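Extracellular solute-binding protein family 1 (Pseudothermotoga lettingae, PDB 5CI5) binds alpha-D-tagatopyranose in its pocket and probably serves as the extracellular solute-binding component of an ABC sugar transporter. Local coordinates at residues G31-A34 against E35-E38; A113-W116 against P117-P121. One frame throughout, in Å; residues are numbered along the deposited sequence.

Contact 1: residues G31-A34 against E35-E38; sequences GQVA and ELDE. With T6T (alpha-D-tagatopyranose), chain C.
With chi1 at 85°, Val33 puts CG1 between the backbone N and the carbonyl carbon and turns CG2 to Leu36, whose CD1 lies 4.0 Å from Val33 CG2; the two side chains cross at about a right angle. The backbone that carries them winds as a short 3-10 turn. The N-H of Glu35 reaches Gln32 O at 3.1 Å, and that of Leu36 reaches Val33 O at 3.1 Å, both nearly straight but with the donor well above the carbonyl plane. Val33 O is gripped a second time by the indole N-H of Trp40. Glu35 lays its aliphatic part alongside the turn, CG 3.3 Å from Gln32 O. Trp331 packs on both Val33 and Leu36.

The Gln32 side chain, bent at chi2 (94°), runs off from the turn to the sugar. Its OE1 accepts a hydrogen bond from T6T O2 at 2.6 Å, while NE2 donates to Asp248 OD2, a second-shell bond consistent with OE1, rather than NE2, being presented to the O2 hydroxyl. A leucine in its place would probably leave the O2 hydroxyl without this acceptor and Asp248 without its amide donor. Leu36, the centre of an inverse gamma turn, is also the N-cap of helix 37-51. This link from strand 25-30 to its following helix, carrying a ligand-binding residue, belongs to the sugar pocket of a periplasmic-binding-protein fold.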
ATOM      1  N   GLY A  31      -0.644  -5.745   8.263  1.00 11.25           N
ATOM      2  CA  GLY A  31      -1.263  -4.998   7.193  1.00  8.65           C
ATOM      3  C   GLY A  31      -2.611  -5.573   6.867  1.00 10.29           C
ATOM      4  O   GLY A  31      -3.111  -6.480   7.544  1.00 12.39           O
ATOM      5  N   GLN A  32      -3.220  -5.061   5.807  1.00  8.65           N
ATOM      6  CA  GLN A  32      -4.571  -5.466   5.470  1.00 10.64           C
ATOM      7  C   GLN A  32      -4.699  -6.968   5.165  1.00 13.81           C
ATOM      8  O   GLN A  32      -5.749  -7.536   5.414  1.00 12.08           O
ATOM      9  CB  GLN A  32      -5.072  -4.641   4.289  1.00  9.33           C
ATOM     10  CG  GLN A  32      -5.105  -3.165   4.532  1.00  9.59           C
ATOM     11  CD  GLN A  32      -3.867  -2.430   4.069  1.00  8.03           C
ATOM     12  OE1 GLN A  32      -2.746  -2.974   3.993  1.00  9.26           O
ATOM     13  NE2 GLN A  32      -4.054  -1.152   3.755  1.00 14.62           N
ATOM     14  N   VAL A  33      -3.637  -7.606   4.673  1.00 10.76           N
ATOM     15  CA  VAL A  33      -3.709  -9.012   4.291  1.00 10.20           C
ATOM     16  C   VAL A  33      -3.811  -9.913   5.530  1.00 11.96           C
ATOM     17  O   VAL A  33      -4.164 -11.078   5.436  1.00 11.86           O
ATOM     18  CB  VAL A  33      -2.485  -9.407   3.396  1.00 11.54           C
ATOM     19  CG1 VAL A  33      -1.285  -9.789   4.219  1.00 12.25           C
ATOM     20  CG2 VAL A  33      -2.836 -10.543   2.461  1.00 15.83           C
ATOM     21  N   ALA A  34      -3.525  -9.363   6.700  1.00 10.35           N
ATOM     22  CA  ALA A  34      -3.642 -10.137   7.930  1.00 12.43           C
ATOM     23  C   ALA A  34      -5.107 -10.435   8.259  1.00 14.20           C
ATOM     24  O   ALA A  34      -5.381 -11.270   9.108  1.00 17.93           O
ATOM     25  CB  ALA A  34      -2.959  -9.405   9.093  1.00 15.46           C
ATOM     26  N   GLU A  35      -6.051  -9.795   7.564  1.00 14.59           N
ATOM     27  CA  GLU A  35      -7.466 -10.124   7.769  1.00 16.83           C
ATOM     28  C   GLU A  35      -7.852 -11.482   7.193  1.00 15.43           C
ATOM     29  O   GLU A  35      -8.901 -12.016   7.559  1.00 19.43           O
ATOM     30  CB  GLU A  35      -8.368  -9.043   7.160  1.00 14.33           C
ATOM     31  CG  GLU A  35      -8.101  -7.683   7.755  1.00 17.74           C
ATOM     32  CD  GLU A  35      -9.089  -6.610   7.299  1.00 24.65           C
ATOM     33  OE1 GLU A  35     -10.151  -6.945   6.731  1.00 18.22           O
ATOM     34  OE2 GLU A  35      -8.792  -5.426   7.531  1.00 29.61           O
ATOM     35  N   LEU A  36      -7.033 -12.022   6.286  1.00 16.10           N
ATOM     36  CA  LEU A  36      -7.354 -13.273   5.615  1.00 16.46           C
ATOM     37  C   LEU A  36      -6.832 -14.418   6.478  1.00 19.87           C
ATOM     38  O   LEU A  36      -6.036 -15.225   6.021  1.00 17.49           O
ATOM     39  CB  LEU A  36      -6.764 -13.316   4.204  1.00 18.24           C
ATOM     40  CG  LEU A  36      -7.156 -12.149   3.295  1.00 15.82           C
ATOM     41  CD1 LEU A  36      -6.461 -12.232   1.963  1.00 21.04           C
ATOM     42  CD2 LEU A  36      -8.673 -12.095   3.116  1.00 25.78           C
ATOM     43  N   ASP A  37      -7.319 -14.487   7.720  1.00 18.70           N
ATOM     44  CA  ASP A  37      -6.665 -15.286   8.756  1.00 23.78           C
ATOM     45  C   ASP A  37      -6.876 -16.789   8.550  1.00 21.94           C
ATOM     46  O   ASP A  37      -6.024 -17.598   8.931  1.00 21.89           O
ATOM     47  CB  ASP A  37      -7.145 -14.871  10.160  1.00 20.40           C
ATOM     48  CG  ASP A  37      -8.656 -14.964  10.339  1.00 34.11           C
ATOM     49  OD1 ASP A  37      -9.420 -14.671   9.396  1.00 35.55           O
ATOM     50  OD2 ASP A  37      -9.075 -15.322  11.456  1.00 36.63           O
ATOM     51  N   GLU A  38      -7.977 -17.151   7.910  1.00 21.42           N
ATOM     52  CA  GLU A  38      -8.238 -18.556   7.625  1.00 27.60           C
ATOM     53  C   GLU A  38      -7.304 -19.039   6.530  1.00 22.86           C
ATOM     54  O   GLU A  38      -6.806 -20.167   6.577  1.00 21.86           O
ATOM     55  CB  GLU A  38      -9.690 -18.779   7.205  1.00 33.53           C
ATOM     56  CG  GLU A  38     -10.716 -18.374   8.248  1.00 51.58           C
ATOM     57  CD  GLU A  38     -12.120 -18.278   7.671  1.00 63.60           C
ATOM     58  OE1 GLU A  38     -12.534 -19.225   6.970  1.00 69.04           O
ATOM     59  OE2 GLU A  38     -12.802 -17.253   7.906  1.00 64.06           O
TER
HETATM   60  O3  T6T C 501       0.390  -0.928  -0.544  1.00  7.87           O
HETATM   61  C3  T6T C 501       0.565  -1.591   0.704  1.00  7.35           C
HETATM   62  C4  T6T C 501       1.600  -0.823   1.525  1.00  6.93           C
HETATM   63  O4  T6T C 501       2.806  -0.663   0.766  1.00  7.46           O
HETATM   64  C5  T6T C 501       1.007   0.521   1.889  1.00  6.51           C
HETATM   65  O5  T6T C 501       1.935   1.277   2.669  1.00  8.17           O
HETATM   66  C6  T6T C 501      -0.310   0.333   2.634  1.00  6.41           C
HETATM   67  O6  T6T C 501      -1.219  -0.381   1.798  1.00  8.35           O
HETATM   68  C2  T6T C 501      -0.748  -1.676   1.414  1.00  5.91           C
HETATM   69  O2  T6T C 501      -0.608  -2.495   2.581  1.00  7.34           O
HETATM   70  C1  T6T C 501      -1.835  -2.300   0.511  1.00  8.87           C
HETATM   71  O1  T6T C 501      -1.492  -3.535   0.000  1.00  8.76           O

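Contact 2: residues A113-W116 against P117-P121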
ATOM      1  N   ALA A 113      14.962 -14.796  -9.543  1.00 10.60           N
ATOM      2  CA  ALA A 113      14.818 -14.227 -10.886  1.00 12.83           C
ATOM      3  C   ALA A 113      13.362 -14.032 -11.303  1.00 15.61           C
ATOM      4  O   ALA A 113      13.097 -13.377 -12.314  1.00 17.19           O
ATOM      5  CB  ALA A 113      15.533 -15.105 -11.899  1.00 18.40           C
ATOM      6  N   GLN A 114      12.425 -14.592 -10.538  1.00 12.44           N
ATOM      7  CA  GLN A 114      10.986 -14.406 -10.799  1.00 12.16           C
ATOM      8  C   GLN A 114      10.393 -13.180 -10.089  1.00  8.35           C
ATOM      9  O   GLN A 114       9.304 -12.761 -10.427  1.00  9.41           O
ATOM     10  CB  GLN A 114      10.202 -15.657 -10.408  1.00 13.65           C
ATOM     11  CG  GLN A 114      10.421 -16.826 -11.402  1.00 17.28           C
ATOM     12  CD  GLN A 114      10.065 -16.428 -12.806  1.00 18.04           C
ATOM     13  OE1 GLN A 114       8.976 -15.918 -13.054  1.00 14.88           O
ATOM     14  NE2 GLN A 114      11.006 -16.611 -13.740  1.00 25.69           N
ATOM     15  N   ILE A 115      11.092 -12.588  -9.119  1.00 10.02           N
ATOM     16  CA  ILE A 115      10.538 -11.418  -8.421  1.00  9.76           C
ATOM     17  C   ILE A 115      10.563 -10.246  -9.392  1.00 12.16           C
ATOM     18  O   ILE A 115      11.585 -10.039 -10.083  1.00 10.98           O
ATOM     19  CB  ILE A 115      11.359 -11.096  -7.126  1.00  8.84           C
ATOM     20  CG1 ILE A 115      11.371 -12.334  -6.218  1.00 11.02           C
ATOM     21  CG2 ILE A 115      10.852  -9.842  -6.403  1.00  9.98           C
ATOM     22  CD1 ILE A 115      10.011 -12.755  -5.742  1.00 12.81           C
ATOM     23  N   TRP A 116       9.449  -9.516  -9.502  1.00 11.60           N
ATOM     24  CA  TRP A 116       9.426  -8.323 -10.346  1.00  8.01           C
ATOM     25  C   TRP A 116      10.608  -7.413  -9.995  1.00 10.01           C
ATOM     26  O   TRP A 116      10.798  -7.060  -8.846  1.00  9.69           O
ATOM     27  CB  TRP A 116       8.132  -7.548 -10.187  1.00  9.83           C
ATOM     28  CG  TRP A 116       6.893  -8.258 -10.612  1.00  7.32           C
ATOM     29  CD1 TRP A 116       5.971  -8.824  -9.794  1.00 11.21           C
ATOM     30  CD2 TRP A 116       6.425  -8.456 -11.955  1.00  9.74           C
ATOM     31  NE1 TRP A 116       4.958  -9.377 -10.545  1.00 12.71           N
ATOM     32  CE2 TRP A 116       5.210  -9.155 -11.873  1.00 15.14           C
ATOM     33  CE3 TRP A 116       6.920  -8.104 -13.219  1.00 15.53           C
ATOM     34  CZ2 TRP A 116       4.468  -9.509 -13.009  1.00 13.05           C
ATOM     35  CZ3 TRP A 116       6.179  -8.473 -14.356  1.00 16.56           C
ATOM     36  CH2 TRP A 116       4.979  -9.165 -14.234  1.00 16.62           C
ATOM     37  N   PRO A 117      11.397  -7.016 -10.993  1.00 11.94           N
ATOM     38  CA  PRO A 117      12.667  -6.365 -10.641  1.00 12.12           C
ATOM     39  C   PRO A 117      12.558  -4.991 -10.020  1.00  9.83           C
ATOM     40  O   PRO A 117      13.525  -4.583  -9.349  1.00 10.08           O
ATOM     41  CB  PRO A 117      13.404  -6.254 -11.986  1.00 17.41           C
ATOM     42  CG  PRO A 117      12.688  -7.069 -12.920  1.00 21.18           C
ATOM     43  CD  PRO A 117      11.303  -7.311 -12.430  1.00 16.78           C
ATOM     44  N   ASN A 118      11.456  -4.280 -10.246  1.00  8.68           N
ATOM     45  CA  ASN A 118      11.296  -2.978  -9.656  1.00  9.64           C
ATOM     46  C   ASN A 118      11.098  -3.091  -8.167  1.00  9.07           C
ATOM     47  O   ASN A 118      11.141  -2.098  -7.457  1.00 11.09           O
ATOM     48  CB  ASN A 118      10.139  -2.219 -10.311  1.00 11.34           C
ATOM     49  CG  ASN A 118       8.813  -2.973 -10.274  1.00 12.37           C
ATOM     50  OD1 ASN A 118       8.756  -4.207 -10.431  1.00 13.94           O
ATOM     51  ND2 ASN A 118       7.723  -2.219 -10.113  1.00 14.05           N
ATOM     52  N   LEU A 119      10.910  -4.315  -7.670  1.00  8.78           N
ATOM     53  CA  LEU A 119      10.742  -4.481  -6.229  1.00  9.45           C
ATOM     54  C   LEU A 119      12.085  -4.541  -5.488  1.00  8.47           C
ATOM     55  O   LEU A 119      12.128  -4.275  -4.288  1.00  9.32           O
ATOM     56  CB  LEU A 119       9.923  -5.753  -5.919  1.00  8.40           C
ATOM     57  CG  LEU A 119       8.525  -5.753  -6.562  1.00  7.79           C
ATOM     58  CD1 LEU A 119       7.770  -7.063  -6.266  1.00 11.51           C
ATOM     59  CD2 LEU A 119       7.707  -4.526  -6.095  1.00 10.00           C
ATOM     60  N   TRP A 120      13.176  -4.917  -6.155  1.00  9.12           N
ATOM     61  CA  TRP A 120      14.409  -5.097  -5.382  1.00  8.03           C
ATOM     62  C   TRP A 120      14.910  -3.801  -4.751  1.00  7.56           C
ATOM     63  O   TRP A 120      15.333  -3.831  -3.615  1.00  8.88           O
ATOM     64  CB  TRP A 120      15.499  -5.733  -6.232  1.00  6.88           C
ATOM     65  CG  TRP A 120      15.230  -7.172  -6.543  1.00  8.80           C
ATOM     66  CD1 TRP A 120      15.192  -7.750  -7.778  1.00  9.36           C
ATOM     67  CD2 TRP A 120      14.943  -8.219  -5.603  1.00  8.50           C
ATOM     68  NE1 TRP A 120      14.912  -9.100  -7.665  1.00 11.12           N
ATOM     69  CE2 TRP A 120      14.738  -9.404  -6.342  1.00  9.91           C
ATOM     70  CE3 TRP A 120      14.831  -8.264  -4.216  1.00  8.27           C
ATOM     71  CZ2 TRP A 120      14.441 -10.629  -5.733  1.00 12.36           C
ATOM     72  CZ3 TRP A 120      14.539  -9.475  -3.606  1.00  8.15           C
ATOM     73  CH2 TRP A 120      14.354 -10.647  -4.367  1.00 10.65           C
ATOM     74  N   PRO A 121      14.798  -2.645  -5.449  1.00  8.64           N
ATOM     75  CA  PRO A 121      15.274  -1.426  -4.781  1.00  9.05           C
ATOM     76  C   PRO A 121      14.539  -1.100  -3.474  1.00  9.22           C
ATOM     77  O   PRO A 121      15.118  -0.440  -2.594  1.00 11.26           O
ATOM     78  CB  PRO A 121      15.046  -0.339  -5.850  1.00 11.49           C
ATOM     79  CG  PRO A 121      15.163  -1.080  -7.131  1.00 12.39           C
ATOM     80  CD  PRO A 121      14.505  -2.401  -6.874  1.00  9.92           C
TER
HETATM   81  O   HOH W   1      14.194 -10.651 -10.006  1.00 12.05           O
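Ile115 and Trp120 make the main apolar contact, their side chains crossing at about a right angle. CG2 of Ile115 lies over one face of the indole, 4.1 Å from the centroid of the six-membered ring and 24° off its normal, a CH-pi contact shifted toward the rim. The branch point presses closer, Ile115 CB lying 3.4 Å from Trp120 CZ2. With CG2 anti to its backbone N and CG1 beside that N, Ile115 sets both branches against the ring, and CG2 also meets Leu119 CD1 at 4.2 Å. Leu119 CD1 touches Trp116 CB as well, near the plane of the Trp116 indole at its edge.

Among the polar contacts, Leu119 N donates to Trp116 O at 3.0 Å, from above the carbonyl plane. Trp120 N bonds Pro117 O in the next step, and the two make overlapping beta turns, the first of type I with Pro117 and Asn118 at its corners, in the connection between helix 103-108 and strand 124-125. Leu119 packs on strands 128-138 and 298-304 of the mixed sheet, its side chain about 9 Å from the bound sugar.

One water joins the ends of the turn: it donates to Ile115 O at 2.7 Å and accepts from Trp120 NE1 at 2.9 Å, lying in the indole plane at the ring edge. Beyond the turn, Arg129 makes a cation-pi contact with Trp120, and Phe364 meets the Trp116 ring edge-to-face.

Overall arrangement
From the N terminus, strand 25-30 runs into contact 1, where residues 31-38 turn directly into helix 37-51 and close no larger loop. After strands 55-60 and 81-85 and helix 103-108, the chain reaches contact 2, another local turn, at residues 113-121 ahead of strand 124-125. The two follow in series, neither nesting nor crossing; the centres of contact 1 and contact 2 are about 24 Å apart, and the nearest atoms of contact 1 and contact 2 about 14 Å. Both pack against strand 128-138, contact 1 through Tyr135 and contact 2 through Pro133 and Thr136. Contact 1 further ties in helices 268-275 and 325-335, contact 2 helix 343-348 and strand 298-304. Of the two, contact 1 alone touches the sugar directly.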